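Local coordinates for AAEL008620-PA odorant-binding protein (Aedes aegypti, PDB 5V13), which binds juvenile hormone III in mosquito hemolymph as a member of the odorant-binding protein family, at residues B[160-172]-B[258-271]. Sequence-based numbering, arbitrary orientation.
Sequences NGVKQIGQMFVDF and IRDRNQKTAFYFDL. With JH3 (methyl (2E,6E)-9-[(2R)-3,3-dimethyloxiran-2-yl]-3,7-dimethylnona-2,6-dienoate), chain E.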
ATOM      1  N   ASN B 160      -3.049   4.594   4.398  1.00 16.40           N
ATOM      2  CA  ASN B 160      -4.285   5.180   3.892  1.00 18.07           C
ATOM      3  C   ASN B 160      -4.487   6.611   4.344  1.00 23.28           C
ATOM      4  O   ASN B 160      -5.532   7.192   4.027  1.00 27.16           O
ATOM      5  CB  ASN B 160      -5.499   4.365   4.336  1.00 26.84           C
ATOM      6  CG  ASN B 160      -5.572   3.011   3.676  1.00 27.87           C
ATOM      7  OD1 ASN B 160      -4.566   2.447   3.252  1.00 32.73           O
ATOM      8  ND2 ASN B 160      -6.781   2.475   3.593  1.00 37.20           N
ATOM      9  N   GLY B 161      -3.547   7.194   5.084  1.00 13.84           N
ATOM     10  CA  GLY B 161      -3.621   8.623   5.329  1.00 16.34           C
ATOM     11  C   GLY B 161      -3.222   9.504   4.160  1.00 14.95           C
ATOM     12  O   GLY B 161      -3.365  10.727   4.249  1.00 22.62           O
ATOM     13  N   VAL B 162      -2.688   8.931   3.083  1.00 14.68           N
ATOM     14  CA  VAL B 162      -2.313   9.692   1.893  1.00 13.32           C
ATOM     15  C   VAL B 162      -2.892   8.987   0.680  1.00 15.40           C
ATOM     16  O   VAL B 162      -2.998   7.757   0.656  1.00 12.11           O
ATOM     17  CB  VAL B 162      -0.770   9.839   1.754  1.00 12.39           C
ATOM     18  CG1 VAL B 162      -0.126   8.501   1.414  1.00 14.99           C
ATOM     19  CG2 VAL B 162      -0.414  10.872   0.705  1.00 13.33           C
ATOM     20  N   LYS B 163      -3.302   9.767  -0.321  1.00 15.01           N
ATOM     21  CA  LYS B 163      -3.743   9.158  -1.575  1.00 17.11           C
ATOM     22  C   LYS B 163      -2.556   8.489  -2.257  1.00 14.57           C
ATOM     23  O   LYS B 163      -1.514   9.115  -2.467  1.00 17.27           O
ATOM     24  CB  LYS B 163      -4.373  10.201  -2.501  1.00 15.58           C
ATOM     25  CG  LYS B 163      -4.978   9.618  -3.787  1.00 15.71           C
ATOM     26  CD  LYS B 163      -5.245  10.727  -4.814  1.00 16.69           C
ATOM     27  CE  LYS B 163      -3.953  11.154  -5.523  1.00 16.41           C
ATOM     28  NZ  LYS B 163      -3.461  10.090  -6.436  1.00 15.81           N
ATOM     29  N   GLN B 164      -2.708   7.213  -2.601  1.00  9.84           N
ATOM     30  CA  GLN B 164      -1.605   6.485  -3.198  1.00 11.08           C
ATOM     31  C   GLN B 164      -1.525   6.778  -4.695  1.00 13.55           C
ATOM     32  O   GLN B 164      -2.473   7.268  -5.313  1.00 13.83           O
ATOM     33  CB  GLN B 164      -1.761   4.979  -2.968  1.00 14.01           C
ATOM     34  CG  GLN B 164      -1.838   4.579  -1.476  1.00 16.56           C
ATOM     35  CD  GLN B 164      -0.480   4.528  -0.792  1.00 25.91           C
ATOM     36  OE1 GLN B 164       0.507   4.062  -1.375  1.00 31.07           O
ATOM     37  NE2 GLN B 164      -0.422   5.010   0.463  1.00 25.49           N
ATOM     38  N   ILE B 165      -0.364   6.473  -5.271  1.00 12.97           N
ATOM     39  CA  ILE B 165      -0.224   6.532  -6.724  1.00 13.99           C
ATOM     40  C   ILE B 165      -1.249   5.589  -7.329  1.00 13.44           C
ATOM     41  O   ILE B 165      -1.415   4.457  -6.861  1.00 12.66           O
ATOM     42  CB  ILE B 165       1.206   6.148  -7.138  1.00 18.45           C
ATOM     43  CG1 ILE B 165       2.197   7.250  -6.754  1.00 18.40           C
ATOM     44  CG2 ILE B 165       1.289   5.844  -8.659  1.00 18.12           C
ATOM     45  CD1 ILE B 165       3.671   6.750  -6.737  1.00 18.68           C
ATOM     46  N   GLY B 166      -1.976   6.061  -8.349  1.00 15.75           N
ATOM     47  CA  GLY B 166      -2.992   5.239  -8.985  1.00 19.88           C
ATOM     48  C   GLY B 166      -4.343   5.198  -8.284  1.00 21.97           C
ATOM     49  O   GLY B 166      -5.301   4.653  -8.851  1.00 20.46           O
ATOM     50  N   GLN B 167      -4.452   5.731  -7.071  1.00 12.22           N
ATOM     51  CA  GLN B 167      -5.729   5.821  -6.363  1.00 13.39           C
ATOM     52  C   GLN B 167      -6.432   7.131  -6.699  1.00 16.90           C
ATOM     53  O   GLN B 167      -5.794   8.188  -6.761  1.00 12.23           O
ATOM     54  CB  GLN B 167      -5.517   5.743  -4.847  1.00 14.47           C
ATOM     55  CG  GLN B 167      -6.834   5.715  -4.040  1.00 13.49           C
ATOM     56  CD  GLN B 167      -6.593   5.630  -2.536  1.00 14.30           C
ATOM     57  OE1 GLN B 167      -5.509   5.954  -2.066  1.00 14.50           O
ATOM     58  NE2 GLN B 167      -7.608   5.205  -1.781  1.00 12.22           N
ATOM     59  N   MET B 168      -7.746   7.064  -6.913  1.00 15.54           N
ATOM     60  CA  MET B 168      -8.502   8.281  -7.192  1.00 15.11           C
ATOM     61  C   MET B 168      -8.911   8.948  -5.887  1.00 18.11           C
ATOM     62  O   MET B 168      -9.066   8.292  -4.858  1.00 12.27           O
ATOM     63  CB  MET B 168      -9.751   7.987  -8.024  1.00 18.72           C
ATOM     64  CG  MET B 168      -9.446   7.394  -9.386  1.00 19.17           C
ATOM     65  SD  MET B 168     -10.934   7.050 -10.363  1.00 20.79           S
ATOM     66  CE  MET B 168     -10.354   5.761 -11.453  1.00 23.38           C
ATOM     67  N   PHE B 169      -9.124  10.266  -5.952  1.00 15.05           N
ATOM     68  CA  PHE B 169      -9.389  11.016  -4.733  1.00 15.26           C
ATOM     69  C   PHE B 169     -10.750  10.690  -4.133  1.00 15.61           C
ATOM     70  O   PHE B 169     -10.890  10.679  -2.905  1.00 16.51           O
ATOM     71  CB  PHE B 169      -9.250  12.523  -4.975  1.00 13.36           C
ATOM     72  CG  PHE B 169      -8.096  13.123  -4.214  1.00 16.60           C
ATOM     73  CD1 PHE B 169      -8.023  12.982  -2.834  1.00 16.59           C
ATOM     74  CD2 PHE B 169      -7.063  13.768  -4.871  1.00 17.62           C
ATOM     75  CE1 PHE B 169      -6.946  13.487  -2.119  1.00 17.97           C
ATOM     76  CE2 PHE B 169      -5.986  14.272  -4.163  1.00 15.22           C
ATOM     77  CZ  PHE B 169      -5.927  14.127  -2.785  1.00 15.06           C
ATOM     78  N   VAL B 170     -11.772  10.439  -4.952  1.00 11.58           N
ATOM     79  CA  VAL B 170     -13.070  10.139  -4.344  1.00 15.21           C
ATOM     80  C   VAL B 170     -12.981   8.867  -3.504  1.00 16.33           C
ATOM     81  O   VAL B 170     -13.453   8.832  -2.359  1.00 12.95           O
ATOM     82  CB  VAL B 170     -14.178  10.046  -5.407  1.00 16.90           C
ATOM     83  CG1 VAL B 170     -15.471   9.498  -4.763  1.00 16.42           C
ATOM     84  CG2 VAL B 170     -14.433  11.410  -5.989  1.00 15.26           C
ATOM     85  N   ASP B 171     -12.338   7.825  -4.042  1.00 15.74           N
ATOM     86  CA  ASP B 171     -12.138   6.579  -3.299  1.00 19.34           C
ATOM     87  C   ASP B 171     -11.392   6.823  -1.994  1.00 20.48           C
ATOM     88  O   ASP B 171     -11.752   6.271  -0.944  1.00 14.80           O
ATOM     89  CB  ASP B 171     -11.364   5.571  -4.154  1.00 17.11           C
ATOM     90  CG  ASP B 171     -11.093   4.253  -3.414  1.00 23.00           C
ATOM     91  OD1 ASP B 171     -12.048   3.475  -3.222  1.00 25.14           O
ATOM     92  OD2 ASP B 171      -9.936   3.993  -3.019  1.00 22.16           O
ATOM     93  N   PHE B 172     -10.309   7.602  -2.059  1.00 13.88           N
ATOM     94  CA  PHE B 172      -9.557   7.948  -0.855  1.00 15.81           C
ATOM     95  C   PHE B 172     -10.453   8.633   0.171  1.00 13.65           C
ATOM     96  O   PHE B 172     -10.417   8.311   1.366  1.00 11.23           O
ATOM     97  CB  PHE B 172      -8.376   8.844  -1.243  1.00 19.15           C
ATOM     98  CG  PHE B 172      -7.656   9.432  -0.080  1.00 15.61           C
ATOM     99  CD1 PHE B 172      -6.643   8.721   0.557  1.00 11.46           C
ATOM    100  CD2 PHE B 172      -7.977  10.700   0.384  1.00 17.08           C
ATOM    101  CE1 PHE B 172      -5.985   9.264   1.648  1.00 20.12           C
ATOM    102  CE2 PHE B 172      -7.317  11.245   1.468  1.00 21.13           C
ATOM    103  CZ  PHE B 172      -6.318  10.518   2.101  1.00 20.17           C
ATOM    104  N   ILE B 258     -17.288  16.077 -11.298  1.00 14.81           N
ATOM    105  CA  ILE B 258     -16.548  15.380 -10.250  1.00 13.93           C
ATOM    106  C   ILE B 258     -16.003  14.056 -10.770  1.00 17.96           C
ATOM    107  O   ILE B 258     -14.850  13.692 -10.501  1.00 18.09           O
ATOM    108  CB  ILE B 258     -17.443  15.177  -9.008  1.00 20.61           C
ATOM    109  CG1 ILE B 258     -17.728  16.530  -8.341  1.00 18.97           C
ATOM    110  CG2 ILE B 258     -16.804  14.189  -8.019  1.00 19.73           C
ATOM    111  CD1 ILE B 258     -18.691  16.457  -7.150  1.00 20.58           C
ATOM    112  N   ARG B 259     -16.818  13.318 -11.524  1.00 18.92           N
ATOM    113  CA  ARG B 259     -16.374  12.044 -12.082  1.00 21.22           C
ATOM    114  C   ARG B 259     -15.220  12.244 -13.052  1.00 20.48           C
ATOM    115  O   ARG B 259     -14.233  11.504 -13.015  1.00 14.52           O
ATOM    116  CB  ARG B 259     -17.533  11.340 -12.788  1.00 18.83           C
ATOM    117  CG  ARG B 259     -18.255  10.296 -11.942  1.00 32.57           C
ATOM    118  CD  ARG B 259     -19.133   9.349 -12.790  1.00 38.91           C
ATOM    119  NE  ARG B 259     -18.356   8.353 -13.534  1.00 47.61           N
ATOM    120  CZ  ARG B 259     -17.960   7.175 -13.044  1.00 45.98           C
ATOM    121  NH1 ARG B 259     -18.261   6.827 -11.796  1.00 41.00           N
ATOM    122  NH2 ARG B 259     -17.253   6.344 -13.806  1.00 38.71           N
ATOM    123  N   ASP B 260     -15.330  13.250 -13.920  1.00 19.62           N
ATOM    124  CA  ASP B 260     -14.295  13.520 -14.914  1.00 15.15           C
ATOM    125  C   ASP B 260     -12.972  13.895 -14.255  1.00 19.78           C
ATOM    126  O   ASP B 260     -11.919  13.352 -14.612  1.00 17.07           O
ATOM    127  CB  ASP B 260     -14.764  14.633 -15.849  1.00 18.18           C
ATOM    128  CG  ASP B 260     -13.844  14.815 -17.036  1.00 32.25           C
ATOM    129  OD1 ASP B 260     -13.840  13.926 -17.901  1.00 39.73           O
ATOM    130  OD2 ASP B 260     -13.127  15.833 -17.097  1.00 34.97           O
ATOM    131  N   ARG B 261     -13.006  14.829 -13.290  1.00 13.38           N
ATOM    132  CA  ARG B 261     -11.781  15.199 -12.581  1.00 14.35           C
ATOM    133  C   ARG B 261     -11.235  14.016 -11.798  1.00 19.01           C
ATOM    134  O   ARG B 261     -10.020  13.785 -11.775  1.00 20.17           O
ATOM    135  CB  ARG B 261     -12.040  16.391 -11.637  1.00 13.92           C
ATOM    136  CG  ARG B 261     -10.839  16.823 -10.772  1.00 17.65           C
ATOM    137  CD  ARG B 261      -9.597  17.184 -11.619  1.00 13.37           C
ATOM    138  NE  ARG B 261      -8.392  17.370 -10.811  1.00 13.64           N
ATOM    139  CZ  ARG B 261      -8.112  18.470 -10.117  1.00 20.82           C
ATOM    140  NH1 ARG B 261      -8.968  19.481 -10.118  1.00 19.80           N
ATOM    141  NH2 ARG B 261      -6.991  18.550  -9.399  1.00 21.87           N
ATOM    142  N   ASN B 262     -12.128  13.260 -11.147  1.00 16.11           N
ATOM    143  CA  ASN B 262     -11.711  12.142 -10.307  1.00 15.97           C
ATOM    144  C   ASN B 262     -10.800  11.190 -11.062  1.00 12.34           C
ATOM    145  O   ASN B 262      -9.790  10.732 -10.517  1.00 15.26           O
ATOM    146  CB  ASN B 262     -12.932  11.381  -9.792  1.00 11.97           C
ATOM    147  CG  ASN B 262     -12.577  10.385  -8.710  1.00 17.67           C
ATOM    148  OD1 ASN B 262     -11.780  10.674  -7.820  1.00 14.18           O
ATOM    149  ND2 ASN B 262     -13.170   9.205  -8.780  1.00 15.15           N
ATOM    150  N   GLN B 263     -11.147  10.879 -12.315  1.00 14.53           N
ATOM    151  CA  GLN B 263     -10.341   9.941 -13.101  1.00 15.83           C
ATOM    152  C   GLN B 263      -8.928  10.465 -13.284  1.00 20.11           C
ATOM    153  O   GLN B 263      -7.963   9.686 -13.297  1.00 14.96           O
ATOM    154  CB  GLN B 263     -10.970   9.693 -14.475  1.00 23.67           C
ATOM    155  CG  GLN B 263     -12.475   9.540 -14.483  1.00 34.96           C
ATOM    156  CD  GLN B 263     -12.950   8.365 -13.654  1.00 40.65           C
ATOM    157  OE1 GLN B 263     -12.465   7.244 -13.821  1.00 40.86           O
ATOM    158  NE2 GLN B 263     -13.906   8.615 -12.752  1.00 35.09           N
ATOM    159  N   LYS B 264      -8.788  11.783 -13.440  1.00 15.36           N
ATOM    160  CA  LYS B 264      -7.483  12.410 -13.615  1.00 18.17           C
ATOM    161  C   LYS B 264      -6.670  12.495 -12.327  1.00 20.19           C
ATOM    162  O   LYS B 264      -5.498  12.894 -12.385  1.00 18.04           O
ATOM    163  CB  LYS B 264      -7.641  13.821 -14.194  1.00 17.85           C
ATOM    164  CG  LYS B 264      -8.376  13.894 -15.534  1.00 24.07           C
ATOM    165  CD  LYS B 264      -8.464  15.361 -15.976  1.00 28.77           C
ATOM    166  CE  LYS B 264      -9.672  15.612 -16.863  1.00 34.24           C
ATOM    167  NZ  LYS B 264      -9.700  14.696 -18.026  1.00 36.08           N
ATOM    168  N   THR B 265      -7.239  12.156 -11.170  1.00 12.69           N
ATOM    169  CA  THR B 265      -6.465  12.236  -9.939  1.00 15.82           C
ATOM    170  C   THR B 265      -5.700  10.955  -9.636  1.00 13.02           C
ATOM    171  O   THR B 265      -4.943  10.931  -8.661  1.00 12.20           O
ATOM    172  CB  THR B 265      -7.365  12.561  -8.732  1.00 14.95           C
ATOM    173  OG1 THR B 265      -8.269  11.471  -8.490  1.00 16.24           O
ATOM    174  CG2 THR B 265      -8.148  13.856  -8.972  1.00 14.44           C
ATOM    175  N   ALA B 266      -5.887   9.895 -10.430  1.00 14.81           N
ATOM    176  CA  ALA B 266      -5.195   8.633 -10.162  1.00 12.28           C
ATOM    177  C   ALA B 266      -3.697   8.758 -10.418  1.00 18.67           C
ATOM    178  O   ALA B 266      -2.881   8.402  -9.557  1.00 16.72           O
ATOM    179  CB  ALA B 266      -5.793   7.507 -11.014  1.00 12.77           C
ATOM    180  N   PHE B 267      -3.316   9.270 -11.593  1.00 12.81           N
ATOM    181  CA  PHE B 267      -1.919   9.323 -12.025  1.00 15.46           C
ATOM    182  C   PHE B 267      -1.570  10.752 -12.420  1.00 14.99           C
ATOM    183  O   PHE B 267      -1.963  11.213 -13.497  1.00 18.97           O
ATOM    184  CB  PHE B 267      -1.668   8.378 -13.202  1.00 16.98           C
ATOM    185  CG  PHE B 267      -1.953   6.933 -12.903  1.00 19.73           C
ATOM    186  CD1 PHE B 267      -1.053   6.176 -12.171  1.00 22.27           C
ATOM    187  CD2 PHE B 267      -3.111   6.327 -13.373  1.00 20.99           C
ATOM    188  CE1 PHE B 267      -1.305   4.830 -11.907  1.00 22.52           C
ATOM    189  CE2 PHE B 267      -3.376   4.985 -13.101  1.00 22.84           C
ATOM    190  CZ  PHE B 267      -2.467   4.239 -12.369  1.00 24.58           C
ATOM    191  N   TYR B 268      -0.801  11.443 -11.573  1.00 14.50           N
ATOM    192  CA  TYR B 268      -0.435  12.828 -11.868  1.00 12.85           C
ATOM    193  C   TYR B 268       0.463  12.920 -13.099  1.00 16.84           C
ATOM    194  O   TYR B 268       0.348  13.868 -13.891  1.00 16.80           O
ATOM    195  CB  TYR B 268       0.234  13.443 -10.643  1.00 14.75           C
ATOM    196  CG  TYR B 268      -0.733  13.681  -9.501  1.00 11.66           C
ATOM    197  CD1 TYR B 268      -2.103  13.435  -9.653  1.00 18.43           C
ATOM    198  CD2 TYR B 268      -0.293  14.178  -8.295  1.00 13.62           C
ATOM    199  CE1 TYR B 268      -3.010  13.670  -8.613  1.00 17.75           C
ATOM    200  CE2 TYR B 268      -1.189  14.409  -7.246  1.00 13.22           C
ATOM    201  CZ  TYR B 268      -2.544  14.163  -7.410  1.00 13.58           C
ATOM    202  OH  TYR B 268      -3.416  14.414  -6.353  1.00 12.48           O
ATOM    203  N   PHE B 269       1.369  11.958 -13.270  1.00 15.67           N
ATOM    204  CA  PHE B 269       1.961  11.682 -14.579  1.00 16.91           C
ATOM    205  C   PHE B 269       2.231  10.185 -14.667  1.00 23.46           C
ATOM    206  O   PHE B 269       2.069   9.448 -13.693  1.00 24.63           O
ATOM    207  CB  PHE B 269       3.232  12.499 -14.831  1.00 20.75           C
ATOM    208  CG  PHE B 269       4.461  11.967 -14.149  1.00 19.67           C
ATOM    209  CD1 PHE B 269       4.682  12.195 -12.802  1.00 20.55           C
ATOM    210  CD2 PHE B 269       5.417  11.278 -14.871  1.00 18.47           C
ATOM    211  CE1 PHE B 269       5.820  11.719 -12.184  1.00 25.75           C
ATOM    212  CE2 PHE B 269       6.556  10.803 -14.268  1.00 16.89           C
ATOM    213  CZ  PHE B 269       6.768  11.023 -12.921  1.00 23.88           C
ATOM    214  N   ASP B 270       2.629   9.732 -15.851  1.00 20.10           N
ATOM    215  CA  ASP B 270       2.822   8.305 -16.106  1.00 21.54           C
ATOM    216  C   ASP B 270       4.270   7.954 -15.784  1.00 23.52           C
ATOM    217  O   ASP B 270       5.178   8.297 -16.546  1.00 23.29           O
ATOM    218  CB  ASP B 270       2.463   7.988 -17.552  1.00 24.48           C
ATOM    219  CG  ASP B 270       2.720   6.534 -17.935  1.00 27.73           C
ATOM    220  OD1 ASP B 270       3.056   5.693 -17.068  1.00 28.66           O
ATOM    221  OD2 ASP B 270       2.597   6.241 -19.137  1.00 36.32           O
ATOM    222  N   LEU B 271       4.488   7.261 -14.656  1.00 20.99           N
ATOM    223  CA  LEU B 271       5.853   6.946 -14.238  1.00 23.01           C
ATOM    224  C   LEU B 271       6.564   6.012 -15.213  1.00 28.13           C
ATOM    225  O   LEU B 271       7.780   5.815 -15.084  1.00 29.58           O
ATOM    226  CB  LEU B 271       5.856   6.336 -12.823  1.00 27.59           C
ATOM    227  CG  LEU B 271       6.108   7.242 -11.608  1.00 33.10           C
ATOM    228  CD1 LEU B 271       5.028   8.300 -11.449  1.00 32.69           C
ATOM    229  CD2 LEU B 271       6.224   6.423 -10.320  1.00 40.03           C
TER
HETATM  230  C1  JH3 E 301       9.327  16.110 -11.102  1.00 19.20           C
HETATM  231  O2  JH3 E 301       9.796  15.051 -10.725  1.00 26.63           O
HETATM  232  O1  JH3 E 301       8.184  16.070 -11.977  1.00 26.28           O
HETATM  233  CM  JH3 E 301       7.608  14.801 -12.293  1.00 26.40           C
HETATM  234  C2  JH3 E 301       9.836  17.436 -10.704  1.00 17.52           C
HETATM  235  C3  JH3 E 301      10.889  17.701  -9.926  1.00 12.87           C
HETATM  236  C3' JH3 E 301      11.767  16.648  -9.310  1.00 17.41           C
HETATM  237  C4  JH3 E 301      11.176  19.159  -9.657  1.00 13.64           C
HETATM  238  C5  JH3 E 301      11.519  19.336  -8.181  1.00 16.25           C
HETATM  239  C6  JH3 E 301      11.360  20.791  -7.801  1.00 14.03           C
HETATM  240  C7  JH3 E 301      12.384  21.656  -7.775  1.00 15.23           C
HETATM  241  C7' JH3 E 301      13.772  21.224  -8.170  1.00 16.95           C
HETATM  242  C8  JH3 E 301      12.103  23.094  -7.367  1.00 19.48           C
HETATM  243  C9  JH3 E 301      12.838  23.487  -6.074  1.00 18.61           C
HETATM  244  CA  JH3 E 301      12.620  22.482  -4.946  1.00 16.96           C
HETATM  245  O3  JH3 E 301      13.160  22.920  -3.679  1.00 16.80           O
HETATM  246  CB  JH3 E 301      11.737  22.968  -3.798  1.00 17.52           C
HETATM  247  CB' JH3 E 301      10.938  21.835  -3.144  1.00 14.96           C
HETATM  248  CC  JH3 E 301      11.184  24.386  -3.806  1.00 20.65           C
HETATM  249  O   HOH W   1     -12.970   6.915  -6.951  1.00 16.44           O
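Asn-262 of helix 251-264 and Thr-265, three residues further on, meet the backbone NH groups that open helix 169-177, joining two helices of this largely helical odorant-binding protein fold. Among the hydrogen bonds, Asn-262 OD1 accepts a nearly straight one (168°) from Val-170 N at 2.9 Å, and Thr-265 OG1 accepts one from Phe-169 N at 2.9 Å. An amide and a hydroxyl suit these first-turn NH groups, which have no helical carbonyl to bond. The hydroxyl donates in turn to Asn-262 O (2.6 Å); chi1 of 66°, setting OG1 between the backbone N and carbonyl carbon, lets it do both. Asn-262 ND2 turns to a water and to Asp-178 of the second subunit.

Lys-163, buried, curls at chi3 and chi4 to give its ammonium to three carbonyls, Thr-265 O at 2.8 Å, Gln-167 O and Gln-164 O, whose oxygens probably stabilise its charge in the buried site. Its CD lies over one face of the Phe-169 ring, whose edge meets the hydroxyl of Tyr-268, itself bonded to Glu-27.

Gly-166, third in a type II turn, has a positive phi that suits glycine; Gly-166 N bonds Ala-266 O (2.8 Å), while bare Gly-166 CA makes a CH-pi contact over the Phe-267 face.

Apolar contacts join Met-168 CG to Ala-266 CB (4.0 Å) and Ile-165 to Leu-271. Beside Leu-271, Phe-269 turns into the hormone pocket, its CE1 3.6 Å from JH3 CM.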